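Local coordinates for protein endoglucanase EG-II (Hypocrea jecorina, PDB 3QR3) that hydrolyses internal beta-1,4-glucosidic bonds of cellulose, as an endoglucanase whose catalytic domain belongs to glycoside hydrolase family 5, at residues A[4-10]-A[57-63]; A[50-55]-A[315-321]; A[291-295]-A[305-309]. All coordinates share one frame; numbering follows the deposited sequence.

Contact 1: A[4-10]-A[57-63]; sequences RFAGVNI and MTIFRLP
Asn9 and Arg61 sit side by side on neighbouring parallel strands, and their side chains run the same way. Arg61 reaches out with CG anti to its backbone N (chi1 -176°), and its chain is extended as far as NE. Arg61 NH1 then donates to Asn9 OD1 at 2.8 Å. The oxygen lies near the guanidinium plane, while the amide plane stands 80° to it. NH1 also forms a salt bridge with Glu260, and NH2 hydrogen-bonds to Asn148 OD1. A leucine here would probably leave Asn9 OD1 without this donor and Glu260 without its cationic mate.

Thr58 N, just ahead of the second strand, donates to Ala6 O at 2.8 Å. Between the strands, Arg61 N reaches Val8 O at 3.2 Å. Ile10 N reaches Arg61 O at 2.9 Å. A water donates to both Ile10 O and Pro63 O.

Val8, Ile10 and Phe60 make apolar contacts on the face turned from Asn9 and Arg61. Val8 CG2 comes in at the edge of the Phe60 ring, 3.7 Å from CD1. Val8 CG1 meets Met57 SD, and the two side chains cross at about a right angle. Ile10 CB lies 3.9 Å from Leu62 CD2. Phe51 of helix 44-55 packs on Val8, Met57 and Phe60.

Val8 and Phe60 face the helix layer. The strands are linked through helix 44-55, so this is the first beta-alpha-beta unit of the TIM barrel.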
loop_
_atom_site.group_PDB
_atom_site.type_symbol
_atom_site.label_atom_id
_atom_site.label_comp_id
_atom_site.label_asym_id
_atom_site.label_seq_id
_atom_site.Cartn_x
_atom_site.Cartn_y
_atom_site.Cartn_z
ATOM N N ARG A 4 -12.450 6.049 -7.067
ATOM C CA ARG A 4 -13.183 5.902 -5.819
ATOM C C ARG A 4 -12.353 6.263 -4.578
ATOM O O ARG A 4 -12.844 6.925 -3.662
ATOM C CB ARG A 4 -13.721 4.480 -5.718
ATOM C CG ARG A 4 -14.564 4.222 -4.501
ATOM C CD ARG A 4 -15.212 2.853 -4.557
ATOM N NE ARG A 4 -15.821 2.549 -3.271
ATOM C CZ ARG A 4 -16.254 1.354 -2.909
ATOM N NH1 ARG A 4 -16.150 0.327 -3.745
ATOM N NH2 ARG A 4 -16.793 1.196 -1.709
ATOM N N PHE A 5 -11.091 5.838 -4.556
ATOM C CA PHE A 5 -10.270 5.983 -3.369
ATOM C C PHE A 5 -9.094 6.934 -3.566
ATOM O O PHE A 5 -8.344 6.834 -4.534
ATOM C CB PHE A 5 -9.787 4.610 -2.896
ATOM C CG PHE A 5 -10.902 3.674 -2.529
ATOM C CD1 PHE A 5 -11.796 4.008 -1.521
ATOM C CD2 PHE A 5 -11.050 2.458 -3.174
ATOM C CE1 PHE A 5 -12.816 3.158 -1.173
ATOM C CE2 PHE A 5 -12.074 1.593 -2.829
ATOM C CZ PHE A 5 -12.959 1.942 -1.829
ATOM N N ALA A 6 -8.973 7.883 -2.647
ATOM C CA ALA A 6 -7.865 8.823 -2.631
ATOM C C ALA A 6 -7.374 8.838 -1.204
ATOM O O ALA A 6 -8.180 8.949 -0.280
ATOM C CB ALA A 6 -8.331 10.218 -3.024
ATOM N N GLY A 7 -6.067 8.700 -1.016
ATOM C CA GLY A 7 -5.515 8.731 0.323
ATOM C C GLY A 7 -4.007 8.725 0.332
ATOM O O GLY A 7 -3.358 9.083 -0.662
ATOM N N VAL A 8 -3.447 8.307 1.463
ATOM C CA VAL A 8 -2.012 8.386 1.673
ATOM C C VAL A 8 -1.523 7.223 2.527
ATOM O O VAL A 8 -2.288 6.602 3.270
ATOM C CB VAL A 8 -1.617 9.694 2.374
ATOM C CG1 VAL A 8 -2.199 10.903 1.639
ATOM C CG2 VAL A 8 -2.101 9.660 3.801
ATOM N N ASN A 9 -0.241 6.923 2.388
ATOM C CA ASN A 9 0.431 5.960 3.245
ATOM C C ASN A 9 0.785 6.599 4.581
ATOM O O ASN A 9 1.398 7.662 4.604
ATOM C CB ASN A 9 1.715 5.514 2.569
ATOM C CG ASN A 9 1.473 4.468 1.501
ATOM O OD1 ASN A 9 1.570 3.283 1.774
ATOM N ND2 ASN A 9 1.155 4.906 0.287
ATOM N N ILE A 10 0.372 5.959 5.675
ATOM C CA ILE A 10 0.688 6.400 7.035
ATOM C C ILE A 10 1.779 5.473 7.552
ATOM O O ILE A 10 1.494 4.436 8.138
ATOM C CB ILE A 10 -0.554 6.295 7.949
ATOM C CG1 ILE A 10 -1.756 6.985 7.287
ATOM C CG2 ILE A 10 -0.268 6.892 9.335
ATOM C CD1 ILE A 10 -1.600 8.507 7.166
ATOM N N MET A 57 -10.294 12.480 1.776
ATOM C CA MET A 57 -9.660 11.187 1.541
ATOM C C MET A 57 -10.466 10.030 2.104
ATOM O O MET A 57 -11.121 10.154 3.142
ATOM C CB MET A 57 -8.242 11.188 2.101
ATOM C CG MET A 57 -7.322 12.046 1.265
ATOM S SD MET A 57 -5.678 12.154 1.952
ATOM C CE MET A 57 -4.939 13.241 0.729
ATOM N N THR A 58 -10.399 8.895 1.420
ATOM C CA THR A 58 -11.250 7.753 1.753
ATOM C C THR A 58 -10.484 6.441 1.918
ATOM O O THR A 58 -11.074 5.389 2.191
ATOM C CB THR A 58 -12.303 7.561 0.668
ATOM O OG1 THR A 58 -11.660 7.648 -0.611
ATOM C CG2 THR A 58 -13.360 8.658 0.762
ATOM N N ILE A 59 -9.169 6.488 1.757
ATOM C CA ILE A 59 -8.370 5.288 1.963
ATOM C C ILE A 59 -7.017 5.621 2.595
ATOM O O ILE A 59 -6.457 6.688 2.357
ATOM C CB ILE A 59 -8.187 4.519 0.637
ATOM C CG1 ILE A 59 -7.653 3.102 0.890
ATOM C CG2 ILE A 59 -7.288 5.308 -0.320
ATOM C CD1 ILE A 59 -7.952 2.124 -0.228
ATOM N N PHE A 60 -6.520 4.721 3.433
ATOM C CA PHE A 60 -5.150 4.820 3.943
ATOM C C PHE A 60 -4.471 3.476 3.842
ATOM O O PHE A 60 -5.113 2.437 3.944
ATOM C CB PHE A 60 -5.130 5.349 5.380
ATOM C CG PHE A 60 -5.772 6.693 5.500
ATOM C CD1 PHE A 60 -5.109 7.820 5.063
ATOM C CD2 PHE A 60 -7.063 6.815 5.974
ATOM C CE1 PHE A 60 -5.708 9.072 5.122
ATOM C CE2 PHE A 60 -7.671 8.058 6.049
ATOM C CZ PHE A 60 -6.989 9.189 5.618
ATOM N N ARG A 61 -3.168 3.507 3.611
ATOM C CA ARG A 61 -2.374 2.299 3.549
ATOM C C ARG A 61 -1.459 2.311 4.760
ATOM O O ARG A 61 -0.844 3.340 5.072
ATOM C CB ARG A 61 -1.560 2.297 2.263
ATOM C CG ARG A 61 -0.741 1.045 2.007
ATOM C CD ARG A 61 -0.421 0.998 0.527
ATOM N NE ARG A 61 0.423 -0.113 0.088
ATOM C CZ ARG A 61 1.747 -0.067 0.016
ATOM N NH1 ARG A 61 2.414 1.013 0.428
ATOM N NH2 ARG A 61 2.408 -1.119 -0.443
ATOM N N LEU A 62 -1.379 1.173 5.445
ATOM C CA LEU A 62 -0.660 1.090 6.717
ATOM C C LEU A 62 0.451 0.053 6.633
ATOM O O LEU A 62 0.256 -1.121 6.991
ATOM C CB LEU A 62 -1.629 0.732 7.847
ATOM C CG LEU A 62 -2.924 1.552 7.966
ATOM C CD1 LEU A 62 -3.744 1.096 9.176
ATOM C CD2 LEU A 62 -2.632 3.042 8.071
ATOM N N PRO A 63 1.624 0.479 6.149
ATOM C CA PRO A 63 2.770 -0.411 5.962
ATOM C C PRO A 63 3.246 -0.965 7.283
ATOM O O PRO A 63 3.339 -0.216 8.255
ATOM C CB PRO A 63 3.848 0.519 5.395
ATOM C CG PRO A 63 3.127 1.664 4.848
ATOM C CD PRO A 63 1.926 1.852 5.724
HETATM O O HOH W 1 2.734 2.229 9.441
#

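Contact 2: A[50-55]-A[315-321]; sequences HFVNED and WTDTSLV
His50 and Asp317 form a His-carboxylate hydrogen bond on the outside of the TIM barrel, between helix 44-55 and the C-terminal part of the chain. His50 NE2 donates to Asp317 OD2 at 2.6 Å, and the bond is nearly straight at 170°. The oxygen lies close to the imidazole plane. It is approached on its syn side, 32° out of the carboxylate plane. His50 CG is roughly anti to the backbone N (chi1 153°), which turns the imidazole toward Asp317.

A second acid meets the same carboxylate. Asp55 OD2 lies 2.5 Å from Asp317 OD1, so one of the two acids probably holds a proton. Glu54 OE2 is 4.5 Å from Asp317 OD1. This crowding of acids would probably favour keeping that proton, though the His50 N-H may offset this.

CH-pi contacts join His50 to Trp315 in both directions. Trp315 CB lies over the imidazole face of His50, 3.7 Å from the ring centroid. His50 CB lies over the five-membered ring of Trp315. The two rings are near parallel but slid apart, so they barely overlap.

Apolar packing brings Val321 CG1 to the edge of the Phe51 ring, 4.1 Å from CE1.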
loop_
_atom_site.group_PDB
_atom_site.type_symbol
_atom_site.label_atom_id
_atom_site.label_comp_id
_atom_site.label_asym_id
_atom_site.label_seq_id
_atom_site.Cartn_x
_atom_site.Cartn_y
_atom_site.Cartn_z
ATOM N N HIS A 50 -7.626 14.472 9.939
ATOM C CA HIS A 50 -7.463 15.648 9.092
ATOM C C HIS A 50 -7.653 15.315 7.607
ATOM O O HIS A 50 -8.377 16.008 6.893
ATOM C CB HIS A 50 -6.083 16.273 9.322
ATOM C CG HIS A 50 -5.556 17.035 8.149
ATOM N ND1 HIS A 50 -6.078 18.252 7.754
ATOM C CD2 HIS A 50 -4.547 16.762 7.289
ATOM C CE1 HIS A 50 -5.414 18.692 6.700
ATOM N NE2 HIS A 50 -4.481 17.806 6.395
ATOM N N PHE A 51 -6.985 14.268 7.141
ATOM C CA PHE A 51 -7.078 13.866 5.743
ATOM C C PHE A 51 -8.516 13.564 5.336
ATOM O O PHE A 51 -8.944 13.924 4.242
ATOM C CB PHE A 51 -6.182 12.652 5.470
ATOM C CG PHE A 51 -4.722 12.995 5.346
ATOM C CD1 PHE A 51 -4.315 14.048 4.544
ATOM C CD2 PHE A 51 -3.759 12.255 6.019
ATOM C CE1 PHE A 51 -2.972 14.362 4.417
ATOM C CE2 PHE A 51 -2.416 12.560 5.893
ATOM C CZ PHE A 51 -2.022 13.618 5.097
ATOM N N VAL A 52 -9.264 12.914 6.223
ATOM C CA VAL A 52 -10.638 12.536 5.916
ATOM C C VAL A 52 -11.558 13.755 5.987
ATOM O O VAL A 52 -12.381 13.976 5.095
ATOM C CB VAL A 52 -11.165 11.428 6.867
ATOM C CG1 VAL A 52 -12.679 11.222 6.681
ATOM C CG2 VAL A 52 -10.414 10.118 6.632
ATOM N N ASN A 53 -11.410 14.551 7.039
ATOM C CA ASN A 53 -12.327 15.664 7.288
ATOM C C ASN A 53 -12.093 16.872 6.393
ATOM O O ASN A 53 -13.045 17.520 5.959
ATOM C CB ASN A 53 -12.265 16.097 8.753
ATOM C CG ASN A 53 -12.915 15.101 9.668
ATOM O OD1 ASN A 53 -13.607 14.197 9.211
ATOM N ND2 ASN A 53 -12.703 15.256 10.970
ATOM N N GLU A 54 -10.827 17.165 6.115
ATOM C CA GLU A 54 -10.468 18.367 5.377
ATOM C C GLU A 54 -10.096 18.096 3.911
ATOM O O GLU A 54 -10.311 18.942 3.042
ATOM C CB GLU A 54 -9.319 19.067 6.098
ATOM C CG GLU A 54 -8.928 20.410 5.521
ATOM C CD GLU A 54 -8.044 21.194 6.474
ATOM O OE1 GLU A 54 -8.417 21.298 7.666
ATOM O OE2 GLU A 54 -6.983 21.698 6.038
ATOM N N ASP A 55 -9.570 16.905 3.630
ATOM C CA ASP A 55 -8.994 16.615 2.317
ATOM C C ASP A 55 -9.750 15.559 1.526
ATOM O O ASP A 55 -9.265 15.086 0.498
ATOM C CB ASP A 55 -7.530 16.185 2.474
ATOM C CG ASP A 55 -6.640 17.329 2.874
ATOM O OD1 ASP A 55 -7.095 18.486 2.746
ATOM O OD2 ASP A 55 -5.496 17.077 3.311
ATOM N N TRP A 315 -4.284 21.872 11.140
ATOM C CA TRP A 315 -3.313 21.181 10.305
ATOM C C TRP A 315 -3.095 21.944 9.012
ATOM O O TRP A 315 -4.028 22.525 8.460
ATOM C CB TRP A 315 -3.789 19.775 9.969
ATOM C CG TRP A 315 -4.000 18.886 11.144
ATOM C CD1 TRP A 315 -5.135 18.778 11.888
ATOM C CD2 TRP A 315 -3.059 17.956 11.702
ATOM N NE1 TRP A 315 -4.960 17.844 12.878
ATOM C CE2 TRP A 315 -3.695 17.322 12.784
ATOM C CE3 TRP A 315 -1.744 17.601 11.391
ATOM C CZ2 TRP A 315 -3.066 16.350 13.557
ATOM C CZ3 TRP A 315 -1.115 16.630 12.158
ATOM C CH2 TRP A 315 -1.777 16.019 13.233
ATOM N N THR A 316 -1.855 21.942 8.537
ATOM C CA THR A 316 -1.525 22.485 7.227
ATOM C C THR A 316 -0.856 21.392 6.400
ATOM O O THR A 316 0.042 20.713 6.895
ATOM C CB THR A 316 -0.570 23.683 7.343
ATOM O OG1 THR A 316 -1.073 24.588 8.329
ATOM C CG2 THR A 316 -0.455 24.412 6.013
ATOM N N ASP A 317 -1.293 21.225 5.150
ATOM C CA ASP A 317 -0.768 20.171 4.275
ATOM C C ASP A 317 0.486 20.611 3.547
ATOM O O ASP A 317 0.732 21.799 3.415
ATOM C CB ASP A 317 -1.821 19.757 3.240
ATOM C CG ASP A 317 -2.906 18.893 3.840
ATOM O OD1 ASP A 317 -4.097 19.175 3.590
ATOM O OD2 ASP A 317 -2.564 17.938 4.578
ATOM N N THR A 318 1.273 19.654 3.061
ATOM C CA THR A 318 2.397 19.992 2.198
ATOM C C THR A 318 1.831 20.493 0.873
ATOM O O THR A 318 0.648 20.325 0.601
ATOM C CB THR A 318 3.352 18.785 1.977
ATOM O OG1 THR A 318 2.756 17.842 1.073
ATOM C CG2 THR A 318 3.662 18.107 3.301
ATOM N N SER A 319 2.661 21.116 0.049
ATOM C CA SER A 319 2.155 21.692 -1.186
ATOM C C SER A 319 1.666 20.631 -2.192
ATOM O O SER A 319 0.674 20.845 -2.898
ATOM C CB SER A 319 3.187 22.637 -1.818
ATOM O OG SER A 319 4.402 21.969 -2.088
ATOM N N LEU A 320 2.330 19.483 -2.246
ATOM C CA LEU A 320 1.911 18.451 -3.196
ATOM C C LEU A 320 0.566 17.852 -2.791
ATOM O O LEU A 320 -0.305 17.628 -3.634
ATOM C CB LEU A 320 2.972 17.353 -3.346
ATOM C CG LEU A 320 2.686 16.368 -4.490
ATOM C CD1 LEU A 320 2.876 17.040 -5.833
ATOM C CD2 LEU A 320 3.576 15.149 -4.406
ATOM N N VAL A 321 0.386 17.587 -1.502
ATOM C CA VAL A 321 -0.896 17.070 -1.027
ATOM C C VAL A 321 -2.007 18.092 -1.297
ATOM O O VAL A 321 -3.024 17.777 -1.932
ATOM C CB VAL A 321 -0.856 16.732 0.466
ATOM C CG1 VAL A 321 -2.268 16.515 1.008
ATOM C CG2 VAL A 321 0.027 15.495 0.720
#

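Contact 3: A[291-295]-A[305-309]; sequences VGWGA and TETPT
Thr305 comes up against Gly294 with its backbone, and its CA lies 3.8 Å from Gly294 O. Thr305 OG1 accepts a bond from Thr307 N at 3.2 Å, which makes an ST turn. The same oxygen is hydrogen-bonded to Asp299 O.

Glu306 comes next and buries more of its surface here than its neighbours do. Glu306 N donates to Gly294 O at 2.9 Å. The side chain runs back along the other segment. CG lies beside the backbone N (chi1 -62°) and the chain is extended beyond it, so the carboxylate ends alongside the Gly292-Trp293 backbone. Glu306 OE1 lies 3.3 Å from Gly292 C. Glu306 OE2 approaches Trp293 N at 3.2 Å, but the angle is too poor for a hydrogen bond. A water lies near both Trp293 O and OE2.

Glu306 thus packs on the end of strand 287-296, the last strand of the TIM barrel. The chain turns a corner at Trp293, and the peptide bond between Trp293 and Gly294 is cis. Such a cis peptide after a tryptophan on the last strand is a known feature of family 5 cellulases.

Thr307 follows with OG1 set beside its backbone N. Thr307 OG1 lies 3.3 Å from Ala295 CA and is hydrogen-bonded to Phe298 O. Thr307 CA lies 3.8 Å from Ala295 CB.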
loop_
_atom_site.group_PDB
_atom_site.type_symbol
_atom_site.label_atom_id
_atom_site.label_comp_id
_atom_site.label_asym_id
_atom_site.label_seq_id
_atom_site.Cartn_x
_atom_site.Cartn_y
_atom_site.Cartn_z
ATOM N N VAL A 291 -2.849 6.304 -3.830
ATOM C CA VAL A 291 -2.393 6.509 -2.457
ATOM C C VAL A 291 -0.999 7.135 -2.439
ATOM O O VAL A 291 -0.044 6.549 -2.936
ATOM C CB VAL A 291 -2.358 5.180 -1.665
ATOM C CG1 VAL A 291 -2.142 5.447 -0.178
ATOM C CG2 VAL A 291 -3.651 4.390 -1.879
ATOM N N GLY A 292 -0.881 8.320 -1.862
ATOM C CA GLY A 292 0.380 9.045 -1.870
ATOM C C GLY A 292 1.375 8.479 -0.875
ATOM O O GLY A 292 0.979 7.905 0.140
ATOM N N TRP A 293 2.664 8.627 -1.182
ATOM C CA TRP A 293 3.757 8.278 -0.263
ATOM C C TRP A 293 4.601 9.532 0.008
ATOM O O TRP A 293 5.126 10.131 -0.930
ATOM C CB TRP A 293 4.650 7.184 -0.875
ATOM C CG TRP A 293 5.760 6.724 0.057
ATOM C CD1 TRP A 293 6.993 7.298 0.212
ATOM C CD2 TRP A 293 5.724 5.606 0.960
ATOM N NE1 TRP A 293 7.722 6.612 1.156
ATOM C CE2 TRP A 293 6.969 5.570 1.632
ATOM C CE3 TRP A 293 4.759 4.641 1.273
ATOM C CZ2 TRP A 293 7.277 4.602 2.594
ATOM C CZ3 TRP A 293 5.068 3.671 2.218
ATOM C CH2 TRP A 293 6.317 3.664 2.874
ATOM N N GLY A 294 4.744 9.937 1.272
ATOM C CA GLY A 294 4.195 9.228 2.416
ATOM C C GLY A 294 4.059 10.151 3.621
ATOM O O GLY A 294 4.775 11.149 3.740
ATOM N N ALA A 295 3.119 9.831 4.506
ATOM C CA ALA A 295 2.922 10.600 5.733
ATOM C C ALA A 295 3.145 9.671 6.932
ATOM O O ALA A 295 3.954 8.744 6.853
ATOM C CB ALA A 295 1.520 11.232 5.761
ATOM N N THR A 305 7.816 13.969 1.662
ATOM C CA THR A 305 6.900 14.088 2.785
ATOM C C THR A 305 5.511 14.558 2.340
ATOM O O THR A 305 5.382 15.466 1.507
ATOM C CB THR A 305 7.447 14.993 3.924
ATOM O OG1 THR A 305 6.492 15.034 4.989
ATOM C CG2 THR A 305 7.711 16.420 3.437
ATOM N N GLU A 306 4.483 13.918 2.892
ATOM C CA GLU A 306 3.097 14.341 2.719
ATOM C C GLU A 306 2.461 14.551 4.087
ATOM O O GLU A 306 1.249 14.697 4.195
ATOM C CB GLU A 306 2.309 13.290 1.929
ATOM C CG GLU A 306 2.845 13.070 0.525
ATOM C CD GLU A 306 2.044 12.046 -0.249
ATOM O OE1 GLU A 306 1.078 11.492 0.318
ATOM O OE2 GLU A 306 2.376 11.797 -1.428
ATOM N N THR A 307 3.290 14.570 5.132
ATOM C CA THR A 307 2.795 14.718 6.500
ATOM C C THR A 307 2.319 16.141 6.736
ATOM O O THR A 307 3.067 17.092 6.513
ATOM C CB THR A 307 3.889 14.394 7.526
ATOM O OG1 THR A 307 4.418 13.089 7.264
ATOM C CG2 THR A 307 3.341 14.429 8.936
ATOM N N PRO A 308 1.071 16.297 7.194
ATOM C CA PRO A 308 0.580 17.646 7.489
ATOM C C PRO A 308 1.227 18.161 8.771
ATOM O O PRO A 308 1.724 17.368 9.572
ATOM C CB PRO A 308 -0.917 17.432 7.712
ATOM C CG PRO A 308 -1.036 16.024 8.199
ATOM C CD PRO A 308 0.094 15.250 7.546
ATOM N N THR A 309 1.220 19.474 8.960
ATOM C CA THR A 309 1.768 20.078 10.175
ATOM C C THR A 309 0.650 20.538 11.111
ATOM O O THR A 309 -0.297 21.189 10.682
ATOM C CB THR A 309 2.676 21.269 9.834
ATOM O OG1 THR A 309 3.758 20.818 9.008
ATOM C CG2 THR A 309 3.241 21.906 11.106
HETATM O O HOH W 2 4.728 12.503 -2.058
#

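From the N terminus, strand 5-11 leads through helix 44-55 to strand 59-64, and contact 1 closes this first loop. Helix 44-55 lies within it, and its residues 50-55 pair much later with 315-321 in contact 2. Contacts 1 and 2 therefore cross along the chain. They also touch, since Val52 packs on Phe60. Contact 3 closes a short loop after the last barrel strand, and this loop falls wholly within the long span of contact 2. Strand 287-296 lies beside strand 5-11, so contacts 1 and 3 meet where the barrel closes. Val321 packs on Glu306, joining contacts 2 and 3 and tying helix 319-325 to the loop after the last barrel strand.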